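Local coordinates for protein transcriptional regulator (TetR/AcrR family) (Bacillus halodurans, PDB 5GP9) that binds DNA as a TetR-family transcriptional repressor and probably controls fatty acid degradation genes in response to a fatty acyl effector, at residues K2-G5 against P6-Q10; G63-V66 against D67-S71; V163-N166 against W167-D171. All coordinates share one frame; numbering follows the deposited sequence.

The three contacts are local and follow one another along a chain that is about three-quarters helix and has no strand. Interaction 1 brings the N-terminal tail into helix 8-26, the first helix of the DNA-binding domain. Interaction 2 lies on helix 50-74 and interaction 3 closes the C-terminal end of helix 149-169. Centre to centre, interactions 1 and 2 are about 19 Å apart, 2 and 3 about 23 Å, and 1 and 3 about 31 Å. Interactions 2 and 3 both belong to the C-terminal, ligand-binding region, on opposite sides of the chain's centre. A bound palmitic acid touches Phe-65 of interaction 2, which probably marks the effector pocket. Interaction 3 packs against the second subunit.

Interaction 1 of 3, residues K2-G5 against P6-Q10; sequences KKKG and PKYDQ
Lys-4 lays its aliphatic chain over one face of the Tyr-8 ring, and this CH-pi packing is the main side-chain contact between the tail and the start of helix 8-26. The evidence is directional: Lys-4 CD stands 4.0 Å from the centroid of the Tyr-8 ring and 14° off the ring normal, which is a true approach over the face. Further out, Lys-4 CE lies above the same face, offset toward the rim, at 3.9 Å from Tyr-8 CZ. At the root of the two side chains, Lys-4 CB and Tyr-8 CB are 3.7 Å apart, so the packing runs from the base of the lysine to its end. A bend in the lysine makes this possible: chi2 is -61°, after which the chain straightens and passes across the ring.

The polar part is a single backbone bond. Tyr-8 N donates to Gly-5 O at 3.1 Å, the hydrogen bond of a type I beta turn from Gly-5 to Tyr-8. Pro-6 and Lys-7 fill the two central positions of the turn, and the fixed phi of a proline suits the first of them.

Around the turn, Pro-6 and Tyr-8 rest on Tyr-46 of helix 40-46, whose hydroxyl also bonds Lys-7 N, while Tyr-8 OH makes a weak hydrogen bond to Glu-60. The contact thus joins the tail to the helix-turn-helix domain of a TetR repressor. Chemically, the methylenes of an otherwise exposed lysine shield the face of a buried ring, while the ammonium group stays near the hydroxyl end, Lys-4 NZ lying 4.2 Å from Tyr-8 OH; the long charged side chain therefore serves here as an apolar cover.

Interaction 2 of 3, residues G63-V66 against D67-S71; sequences GRFV and DKIRS
Phe-65 holds its CG anti to the backbone N (chi1 172°), while Ile-69, one helical turn on, sets CG1 anti to its own carbonyl carbon and extends CD1 beyond it (chi2 172°). Together these torsions bring the isoleucine's terminal methyl over one face of the phenyl ring. The CH-pi geometry is clear: Ile-69 CD1 is 3.6 Å from the centroid of the Phe-65 ring and 24° off its normal. The methyl is displaced toward the rim, where Ile-69 CD1 is 3.4 Å from Phe-65 CZ and equally near Phe-65 CE1.

Regular i to i+4 backbone bonding fixes this spacing. Ile-69 N donates to Phe-65 O at 3.1 Å, so the residues that pack are also joined through the main chain. One residue further on, Arg-70 N reaches Val-66 O at 2.9 Å, and Lys-68 N reaches Arg-64 O at the same length. Asp-67 N to Gly-63 O is longer, 3.2 Å, yet still a hydrogen bond.

The two arginines have their salt-bridge partners outside these residues, Arg-64 NE with Glu-60 one turn earlier and Arg-70 NH1 with Glu-132. Within the contact, Arg-64 NH1 stays 6.2 Å from Asp-67 OD2, too far for direct pairing.

The arrangement is an i to i+4 aromatic-aliphatic pair on the inward side of helix 50-74. Here it borders a ligand site, because a bound palmitic acid touches Phe-65, consistent with a fatty acyl effector pocket. Helix 50-74 lies against two others: helix 113-139, whose Tyr-126 meets the Phe-65 ring edge-to-face and touches Val-66 and Ile-69 while Leu-129 touches Ile-69 and Arg-70, and helix 79-95, with Gln-93 on Phe-65 and Met-89 on Lys-68 and Ile-69.

Interaction 3 of 3, residues V163-N166 against W167-D171; sequences VVTN and WVMKD
Val-164 O receives the straightest backbone bond of this helix end, from Val-168 N at 2.9 Å with an N-H...O angle of 172°. Val-164 O also lies at the edge of the Trp-167 ring, in its plane, 3.6 Å from Trp-167 CE3. Equally short as the first bond, but less straight, is Met-169 N to Thr-165 O. The following bond, Lys-170 N to Asn-166 O, is weak, its N-H...O angle having fallen to 126° as the helix closes. Trp-167 N, at the other end of this run, donates to Val-163 O at 3.2 Å.

Val-164 and Trp-167 point the same way, side by side: Val-164 CG1 is 3.9 Å from Trp-167 CE3. With CG anti to the backbone N, the Trp-167 ring is set beside the valine methyl. The indole is held by Tyr-174, whose O accepts from Trp-167 NE1, with the rings of Tyr-174 and His-98 each edge-to-face to it and Leu-176 of the following loop also touching it.

A Schellman motif ends helix 149-169 in the effector domain of this TetR-family regulator. Asp-171, with a positive phi of 58°, is its C-prime residue; Asp-171 N bonds Val-168 O, and Cys-172 N pairs with Trp-167 O.

Elsewhere on the helix, Met-169 crosses Thr-165, Met-169 SD lying 3.7 Å from Thr-165 CG2. A bend at the end of the methionine carries Met-169 CE to 3.8 Å from Asn-166 OD1. Thr-165 OG1 is hydrogen-bonded to Gln-105 NE2 and Asp-161 O, which would hold its rotation and keep CG2 turned to the sulfur, while Asn-166 ND2 bonds Glu-162 O. Thr-165, Met-169 and Asn-166 also pack on Arg-116, Asn-120 and Gln-154 of the second subunit, respectively.

Interaction 1 of 3, residues K2-G5 against P6-Q10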
ATOM      1  N   LYS A   2      18.684  16.351 -18.715  1.00 57.01           N
ATOM      2  CA  LYS A   2      18.935  17.823 -18.517  1.00 59.52           C
ATOM      3  C   LYS A   2      19.470  18.115 -17.130  1.00 53.76           C
ATOM      4  O   LYS A   2      18.848  17.742 -16.147  1.00 52.69           O
ATOM      5  CB  LYS A   2      17.647  18.645 -18.719  1.00 62.14           C
ATOM      6  CG  LYS A   2      17.913  20.078 -19.197  1.00 68.37           C
ATOM      7  CD  LYS A   2      17.244  21.181 -18.383  1.00 72.32           C
ATOM      8  CE  LYS A   2      15.790  20.898 -18.105  1.00 71.45           C
ATOM      9  NZ  LYS A   2      15.074  22.164 -17.808  1.00 73.98           N
ATOM     10  N   LYS A   3      20.601  18.818 -17.044  1.00 61.60           N
ATOM     11  CA  LYS A   3      21.283  18.996 -15.748  1.00 59.49           C
ATOM     12  C   LYS A   3      20.473  19.865 -14.780  1.00 53.50           C
ATOM     13  O   LYS A   3      19.686  20.718 -15.193  1.00 50.40           O
ATOM     14  CB  LYS A   3      22.719  19.548 -15.920  1.00 61.80           C
ATOM     15  CG  LYS A   3      23.781  18.463 -16.141  1.00 63.02           C
ATOM     16  CD  LYS A   3      25.203  18.983 -15.968  1.00 64.68           C
ATOM     17  CE  LYS A   3      25.688  19.685 -17.237  1.00 72.71           C
ATOM     18  NZ  LYS A   3      27.144  20.024 -17.241  1.00 74.13           N
ATOM     19  N   LYS A   4      20.671  19.620 -13.485  1.00 52.64           N
ATOM     20  CA  LYS A   4      20.035  20.413 -12.420  1.00 43.55           C
ATOM     21  C   LYS A   4      20.888  21.620 -12.081  1.00 36.45           C
ATOM     22  O   LYS A   4      22.080  21.598 -12.285  1.00 38.45           O
ATOM     23  CB  LYS A   4      19.893  19.523 -11.174  1.00 44.78           C
ATOM     24  CG  LYS A   4      19.143  18.234 -11.464  1.00 47.65           C
ATOM     25  CD  LYS A   4      17.717  18.522 -11.951  1.00 46.43           C
ATOM     26  CE  LYS A   4      16.840  17.268 -11.826  1.00 46.15           C
ATOM     27  NZ  LYS A   4      15.386  17.489 -12.056  1.00 49.62           N
ATOM     28  N   GLY A   5      20.293  22.685 -11.555  1.00 33.41           N
ATOM     29  CA  GLY A   5      21.096  23.760 -11.010  1.00 31.77           C
ATOM     30  C   GLY A   5      21.818  23.289  -9.716  1.00 31.87           C
ATOM     31  O   GLY A   5      21.375  22.337  -9.064  1.00 28.57           O
ATOM     32  N   PRO A   6      22.865  24.014  -9.294  1.00 31.09           N
ATOM     33  CA  PRO A   6      23.644  23.545  -8.131  1.00 28.74           C
ATOM     34  C   PRO A   6      23.006  23.556  -6.768  1.00 32.56           C
ATOM     35  O   PRO A   6      23.641  22.989  -5.852  1.00 36.64           O
ATOM     36  CB  PRO A   6      24.857  24.467  -8.118  1.00 35.35           C
ATOM     37  CG  PRO A   6      24.777  25.308  -9.338  1.00 36.91           C
ATOM     38  CD  PRO A   6      23.335  25.356  -9.741  1.00 33.54           C
ATOM     39  N   LYS A   7      21.812  24.175  -6.600  1.00 26.25           N
ATOM     40  CA  LYS A   7      21.081  24.223  -5.304  1.00 29.03           C
ATOM     41  C   LYS A   7      19.966  23.200  -5.285  1.00 33.04           C
ATOM     42  O   LYS A   7      19.261  23.117  -4.310  1.00 29.33           O
ATOM     43  CB  LYS A   7      20.482  25.589  -4.964  1.00 31.41           C
ATOM     44  CG  LYS A   7      21.597  26.633  -4.770  1.00 33.79           C
ATOM     45  CD  LYS A   7      21.102  27.993  -4.390  1.00 37.81           C
ATOM     46  CE  LYS A   7      22.332  28.929  -4.351  1.00 45.00           C
ATOM     47  NZ  LYS A   7      21.892  30.268  -3.945  1.00 52.47           N
ATOM     48  N   TYR A   8      19.825  22.438  -6.356  1.00 31.67           N
ATOM     49  CA  TYR A   8      18.792  21.377  -6.452  1.00 32.89           C
ATOM     50  C   TYR A   8      18.853  20.423  -5.286  1.00 29.81           C
ATOM     51  O   TYR A   8      17.877  20.293  -4.526  1.00 31.44           O
ATOM     52  CB  TYR A   8      18.910  20.643  -7.787  1.00 35.75           C
ATOM     53  CG  TYR A   8      17.964  19.492  -7.900  1.00 37.05           C
ATOM     54  CD1 TYR A   8      16.621  19.695  -8.318  1.00 35.30           C
ATOM     55  CD2 TYR A   8      18.384  18.208  -7.518  1.00 34.41           C
ATOM     56  CE1 TYR A   8      15.742  18.652  -8.383  1.00 36.33           C
ATOM     57  CE2 TYR A   8      17.507  17.139  -7.583  1.00 38.79           C
ATOM     58  CZ  TYR A   8      16.184  17.377  -8.000  1.00 42.69           C
ATOM     59  OH  TYR A   8      15.282  16.338  -8.042  1.00 43.95           O
ATOM     60  N   ASP A   9      19.997  19.752  -5.113  1.00 32.22           N
ATOM     61  CA  ASP A   9      20.097  18.785  -4.055  1.00 31.46           C
ATOM     62  C   ASP A   9      19.893  19.367  -2.742  1.00 28.36           C
ATOM     63  O   ASP A   9      19.241  18.751  -1.914  1.00 30.25           O
ATOM     64  CB  ASP A   9      21.448  18.102  -4.073  1.00 34.05           C
ATOM     65  CG  ASP A   9      21.615  17.227  -5.254  1.00 37.50           C
ATOM     66  OD1 ASP A   9      20.862  16.250  -5.343  1.00 35.99           O
ATOM     67  OD2 ASP A   9      22.487  17.513  -6.130  1.00 42.74           O
ATOM     68  N   GLN A  10      20.441  20.554  -2.424  1.00 28.40           N
ATOM     69  CA  GLN A  10      20.230  21.034  -1.078  1.00 27.76           C
ATOM     70  C   GLN A  10      18.727  21.346  -0.816  1.00 24.44           C
ATOM     71  O   GLN A  10      18.288  21.191   0.286  1.00 26.34           O
ATOM     72  CB  GLN A  10      21.149  22.233  -0.664  1.00 33.43           C
ATOM     73  CG  GLN A  10      20.749  23.573  -1.132  1.00 29.46           C
ATOM     74  CD  GLN A  10      21.939  24.577  -1.209  1.00 24.65           C
ATOM     75  OE1 GLN A  10      22.824  24.417  -2.030  1.00 30.50           O
ATOM     76  NE2 GLN A  10      21.987  25.466  -0.310  1.00 28.61           N
TER

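Interaction 2 of 3, residues G63-V66 against D67-S71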
ATOM      1  N   GLY A  63      14.137   7.733 -10.661  1.00 30.59           N
ATOM      2  CA  GLY A  63      14.849   7.529 -11.858  1.00 35.44           C
ATOM      3  C   GLY A  63      16.196   6.940 -11.583  1.00 33.34           C
ATOM      4  O   GLY A  63      16.580   6.008 -12.270  1.00 42.83           O
ATOM      5  N   ARG A  64      16.863   7.423 -10.551  1.00 33.12           N
ATOM      6  CA  ARG A  64      18.202   6.891 -10.181  1.00 40.06           C
ATOM      7  C   ARG A  64      18.166   5.518  -9.539  1.00 40.60           C
ATOM      8  O   ARG A  64      19.060   4.724  -9.761  1.00 42.99           O
ATOM      9  CB  ARG A  64      18.927   7.821  -9.224  1.00 40.80           C
ATOM     10  CG  ARG A  64      19.210   9.173  -9.841  1.00 48.54           C
ATOM     11  CD  ARG A  64      20.251  10.026  -9.108  1.00 49.49           C
ATOM     12  NE  ARG A  64      20.581  11.163  -9.996  1.00 58.60           N
ATOM     13  CZ  ARG A  64      21.520  11.178 -10.957  1.00 46.84           C
ATOM     14  NH1 ARG A  64      22.364  10.152 -11.148  1.00 47.71           N
ATOM     15  NH2 ARG A  64      21.653  12.268 -11.716  1.00 51.56           N
ATOM     16  N   PHE A  65      17.181   5.306  -8.680  1.00 38.78           N
ATOM     17  CA  PHE A  65      16.881   3.990  -8.059  1.00 35.72           C
ATOM     18  C   PHE A  65      16.699   2.927  -9.101  1.00 38.15           C
ATOM     19  O   PHE A  65      17.344   1.915  -9.013  1.00 39.92           O
ATOM     20  CB  PHE A  65      15.676   4.154  -7.175  1.00 35.28           C
ATOM     21  CG  PHE A  65      15.122   2.863  -6.610  1.00 35.57           C
ATOM     22  CD1 PHE A  65      15.897   2.036  -5.811  1.00 36.92           C
ATOM     23  CD2 PHE A  65      13.840   2.475  -6.926  1.00 34.80           C
ATOM     24  CE1 PHE A  65      15.356   0.864  -5.316  1.00 33.06           C
ATOM     25  CE2 PHE A  65      13.265   1.376  -6.364  1.00 36.10           C
ATOM     26  CZ  PHE A  65      14.018   0.550  -5.551  1.00 34.39           C
ATOM     27  N   VAL A  66      15.833   3.168 -10.093  1.00 34.59           N
ATOM     28  CA  VAL A  66      15.565   2.199 -11.128  1.00 40.32           C
ATOM     29  C   VAL A  66      16.855   1.945 -11.959  1.00 41.62           C
ATOM     30  O   VAL A  66      17.186   0.781 -12.262  1.00 39.71           O
ATOM     31  CB  VAL A  66      14.314   2.551 -12.005  1.00 39.74           C
ATOM     32  CG1 VAL A  66      13.065   2.714 -11.140  1.00 33.12           C
ATOM     33  CG2 VAL A  66      14.531   3.789 -12.851  1.00 47.89           C
ATOM     34  N   ASP A  67      17.592   3.012 -12.280  1.00 42.29           N
ATOM     35  CA  ASP A  67      18.850   2.905 -13.073  1.00 44.86           C
ATOM     36  C   ASP A  67      19.890   2.065 -12.370  1.00 40.50           C
ATOM     37  O   ASP A  67      20.545   1.229 -13.006  1.00 44.14           O
ATOM     38  CB  ASP A  67      19.460   4.290 -13.368  1.00 49.61           C
ATOM     39  CG  ASP A  67      18.751   5.025 -14.489  1.00 56.05           C
ATOM     40  OD1 ASP A  67      17.938   4.413 -15.208  1.00 64.20           O
ATOM     41  OD2 ASP A  67      19.013   6.231 -14.671  1.00 69.04           O
ATOM     42  N   LYS A  68      20.035   2.281 -11.071  1.00 37.32           N
ATOM     43  CA  LYS A  68      20.925   1.434 -10.248  1.00 39.88           C
ATOM     44  C   LYS A  68      20.510  -0.019 -10.189  1.00 43.01           C
ATOM     45  O   LYS A  68      21.384  -0.897 -10.160  1.00 41.11           O
ATOM     46  CB  LYS A  68      21.010   1.928  -8.831  1.00 41.57           C
ATOM     47  CG  LYS A  68      21.881   3.146  -8.711  1.00 54.28           C
ATOM     48  CD  LYS A  68      21.957   3.638  -7.282  1.00 59.35           C
ATOM     49  CE  LYS A  68      22.892   4.835  -7.215  1.00 66.68           C
ATOM     50  NZ  LYS A  68      22.663   5.643  -6.000  1.00 71.01           N
ATOM     51  N   ILE A  69      19.199  -0.296 -10.133  1.00 34.52           N
ATOM     52  CA  ILE A  69      18.755  -1.671 -10.115  1.00 34.76           C
ATOM     53  C   ILE A  69      19.108  -2.312 -11.410  1.00 37.35           C
ATOM     54  O   ILE A  69      19.745  -3.409 -11.438  1.00 41.41           O
ATOM     55  CB  ILE A  69      17.251  -1.822  -9.773  1.00 36.46           C
ATOM     56  CG1 ILE A  69      17.040  -1.373  -8.357  1.00 33.26           C
ATOM     57  CG2 ILE A  69      16.770  -3.286  -9.893  1.00 36.44           C
ATOM     58  CD1 ILE A  69      15.565  -1.276  -7.943  1.00 37.38           C
ATOM     59  N   ARG A  70      18.736  -1.619 -12.474  1.00 34.78           N
ATOM     60  CA  ARG A  70      18.870  -2.123 -13.815  1.00 43.80           C
ATOM     61  C   ARG A  70      20.329  -2.514 -14.147  1.00 43.83           C
ATOM     62  O   ARG A  70      20.561  -3.516 -14.824  1.00 52.51           O
ATOM     63  CB  ARG A  70      18.346  -1.067 -14.771  1.00 47.06           C
ATOM     64  CG  ARG A  70      18.064  -1.560 -16.153  1.00 53.85           C
ATOM     65  CD  ARG A  70      17.592  -0.379 -16.996  1.00 56.17           C
ATOM     66  NE  ARG A  70      16.213   0.037 -16.696  1.00 58.49           N
ATOM     67  CZ  ARG A  70      15.142  -0.664 -17.074  1.00 57.90           C
ATOM     68  NH1 ARG A  70      15.286  -1.823 -17.710  1.00 57.19           N
ATOM     69  NH2 ARG A  70      13.923  -0.232 -16.791  1.00 58.92           N
ATOM     70  N   SER A  71      21.293  -1.766 -13.641  1.00 44.85           N
ATOM     71  CA  SER A  71      22.701  -2.047 -13.935  1.00 49.66           C
ATOM     72  C   SER A  71      23.287  -3.105 -12.997  1.00 47.47           C
ATOM     73  O   SER A  71      24.184  -3.865 -13.400  1.00 53.17           O
ATOM     74  CB  SER A  71      23.542  -0.765 -13.975  1.00 53.23           C
ATOM     75  OG  SER A  71      23.848  -0.304 -12.689  1.00 57.59           O
TER

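Interaction 3 of 3, residues V163-N166 against W167-D171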
ATOM      1  N   VAL A 163       5.932  -4.451   3.541  1.00 19.74           N
ATOM      2  CA  VAL A 163       7.017  -4.758   4.506  1.00 20.25           C
ATOM      3  C   VAL A 163       7.688  -3.429   4.924  1.00 21.44           C
ATOM      4  O   VAL A 163       7.818  -3.137   6.101  1.00 21.46           O
ATOM      5  CB  VAL A 163       7.994  -5.750   3.898  1.00 19.74           C
ATOM      6  CG1 VAL A 163       9.275  -5.854   4.803  1.00 21.77           C
ATOM      7  CG2 VAL A 163       7.312  -7.061   3.668  1.00 20.68           C
ATOM      8  N   VAL A 164       8.038  -2.562   3.975  1.00 18.63           N
ATOM      9  CA  VAL A 164       8.715  -1.266   4.274  1.00 20.44           C
ATOM     10  C   VAL A 164       7.799  -0.379   5.138  1.00 20.90           C
ATOM     11  O   VAL A 164       8.267   0.230   6.121  1.00 21.30           O
ATOM     12  CB  VAL A 164       9.157  -0.478   2.990  1.00 21.57           C
ATOM     13  CG1 VAL A 164       9.790   0.855   3.408  1.00 24.06           C
ATOM     14  CG2 VAL A 164      10.114  -1.340   2.147  1.00 23.58           C
ATOM     15  N   THR A 165       6.502  -0.313   4.802  1.00 20.88           N
ATOM     16  CA  THR A 165       5.586   0.482   5.598  1.00 21.56           C
ATOM     17  C   THR A 165       5.513   0.044   7.023  1.00 23.85           C
ATOM     18  O   THR A 165       5.465   0.871   7.957  1.00 22.53           O
ATOM     19  CB  THR A 165       4.211   0.596   4.971  1.00 23.52           C
ATOM     20  OG1 THR A 165       4.363   1.356   3.784  1.00 24.15           O
ATOM     21  CG2 THR A 165       3.239   1.255   5.855  1.00 25.97           C
ATOM     22  N   ASN A 166       5.507  -1.266   7.240  1.00 21.55           N
ATOM     23  CA  ASN A 166       5.446  -1.748   8.572  1.00 22.38           C
ATOM     24  C   ASN A 166       6.704  -1.380   9.413  1.00 23.18           C
ATOM     25  O   ASN A 166       6.557  -1.061  10.591  1.00 26.52           O
ATOM     26  CB  ASN A 166       5.125  -3.240   8.561  1.00 23.56           C
ATOM     27  CG  ASN A 166       3.598  -3.456   8.458  1.00 28.94           C
ATOM     28  OD1 ASN A 166       2.885  -3.378   9.473  1.00 35.38           O
ATOM     29  ND2 ASN A 166       3.081  -3.620   7.247  1.00 29.13           N
ATOM     30  N   TRP A 167       7.849  -1.337   8.757  1.00 21.78           N
ATOM     31  CA  TRP A 167       9.136  -0.999   9.376  1.00 23.64           C
ATOM     32  C   TRP A 167       9.105   0.488   9.741  1.00 26.87           C
ATOM     33  O   TRP A 167       9.399   0.892  10.871  1.00 23.96           O
ATOM     34  CB  TRP A 167      10.213  -1.341   8.418  1.00 23.36           C
ATOM     35  CG  TRP A 167      11.588  -0.786   8.606  1.00 26.89           C
ATOM     36  CD1 TRP A 167      12.567  -1.203   9.532  1.00 27.35           C
ATOM     37  CD2 TRP A 167      12.171   0.267   7.860  1.00 25.80           C
ATOM     38  NE1 TRP A 167      13.695  -0.457   9.377  1.00 26.36           N
ATOM     39  CE2 TRP A 167      13.492   0.455   8.361  1.00 28.06           C
ATOM     40  CE3 TRP A 167      11.725   1.060   6.770  1.00 23.86           C
ATOM     41  CZ2 TRP A 167      14.350   1.389   7.824  1.00 28.05           C
ATOM     42  CZ3 TRP A 167      12.594   1.975   6.215  1.00 27.64           C
ATOM     43  CH2 TRP A 167      13.894   2.130   6.714  1.00 27.70           C
ATOM     44  N   VAL A 168       8.631   1.329   8.810  1.00 22.85           N
ATOM     45  CA  VAL A 168       8.409   2.767   9.105  1.00 23.82           C
ATOM     46  C   VAL A 168       7.422   3.025  10.242  1.00 24.12           C
ATOM     47  O   VAL A 168       7.702   3.878  11.098  1.00 25.86           O
ATOM     48  CB  VAL A 168       8.032   3.571   7.850  1.00 23.27           C
ATOM     49  CG1 VAL A 168       7.536   4.966   8.211  1.00 27.49           C
ATOM     50  CG2 VAL A 168       9.163   3.655   6.871  1.00 23.83           C
ATOM     51  N   MET A 169       6.336   2.271  10.356  1.00 22.99           N
ATOM     52  CA  MET A 169       5.377   2.414  11.421  1.00 26.50           C
ATOM     53  C   MET A 169       5.964   1.956  12.731  1.00 28.69           C
ATOM     54  O   MET A 169       5.469   2.386  13.748  1.00 30.33           O
ATOM     55  CB  MET A 169       4.062   1.675  11.193  1.00 29.10           C
ATOM     56  CG  MET A 169       3.249   2.065   9.980  1.00 33.56           C
ATOM     57  SD  MET A 169       2.247   0.609   9.392  1.00 47.99           S
ATOM     58  CE  MET A 169       1.496  -0.149  10.863  1.00 46.58           C
ATOM     59  N   LYS A 170       7.038   1.204  12.696  1.00 28.06           N
ATOM     60  CA  LYS A 170       7.799   0.793  13.902  1.00 32.07           C
ATOM     61  C   LYS A 170       9.093   1.612  14.077  1.00 29.80           C
ATOM     62  O   LYS A 170      10.119   1.163  14.653  1.00 28.42           O
ATOM     63  CB  LYS A 170       8.056  -0.711  13.839  1.00 31.95           C
ATOM     64  CG  LYS A 170       6.819  -1.601  13.945  1.00 38.03           C
ATOM     65  CD  LYS A 170       6.038  -1.422  15.239  1.00 42.04           C
ATOM     66  CE  LYS A 170       4.774  -2.271  15.305  1.00 50.35           C
ATOM     67  NZ  LYS A 170       3.960  -1.786  16.451  1.00 53.91           N
ATOM     68  N   ASP A 171       9.045   2.873  13.607  1.00 29.94           N
ATOM     69  CA  ASP A 171      10.139   3.813  13.785  1.00 30.12           C
ATOM     70  C   ASP A 171      11.429   3.399  13.253  1.00 33.01           C
ATOM     71  O   ASP A 171      12.484   3.802  13.777  1.00 29.34           O
ATOM     72  CB  ASP A 171      10.280   4.225  15.293  1.00 32.24           C
ATOM     73  CG  ASP A 171       9.059   4.943  15.806  1.00 39.94           C
ATOM     74  OD1 ASP A 171       8.627   5.876  15.150  1.00 37.93           O
ATOM     75  OD2 ASP A 171       8.474   4.574  16.827  1.00 45.48           O
TER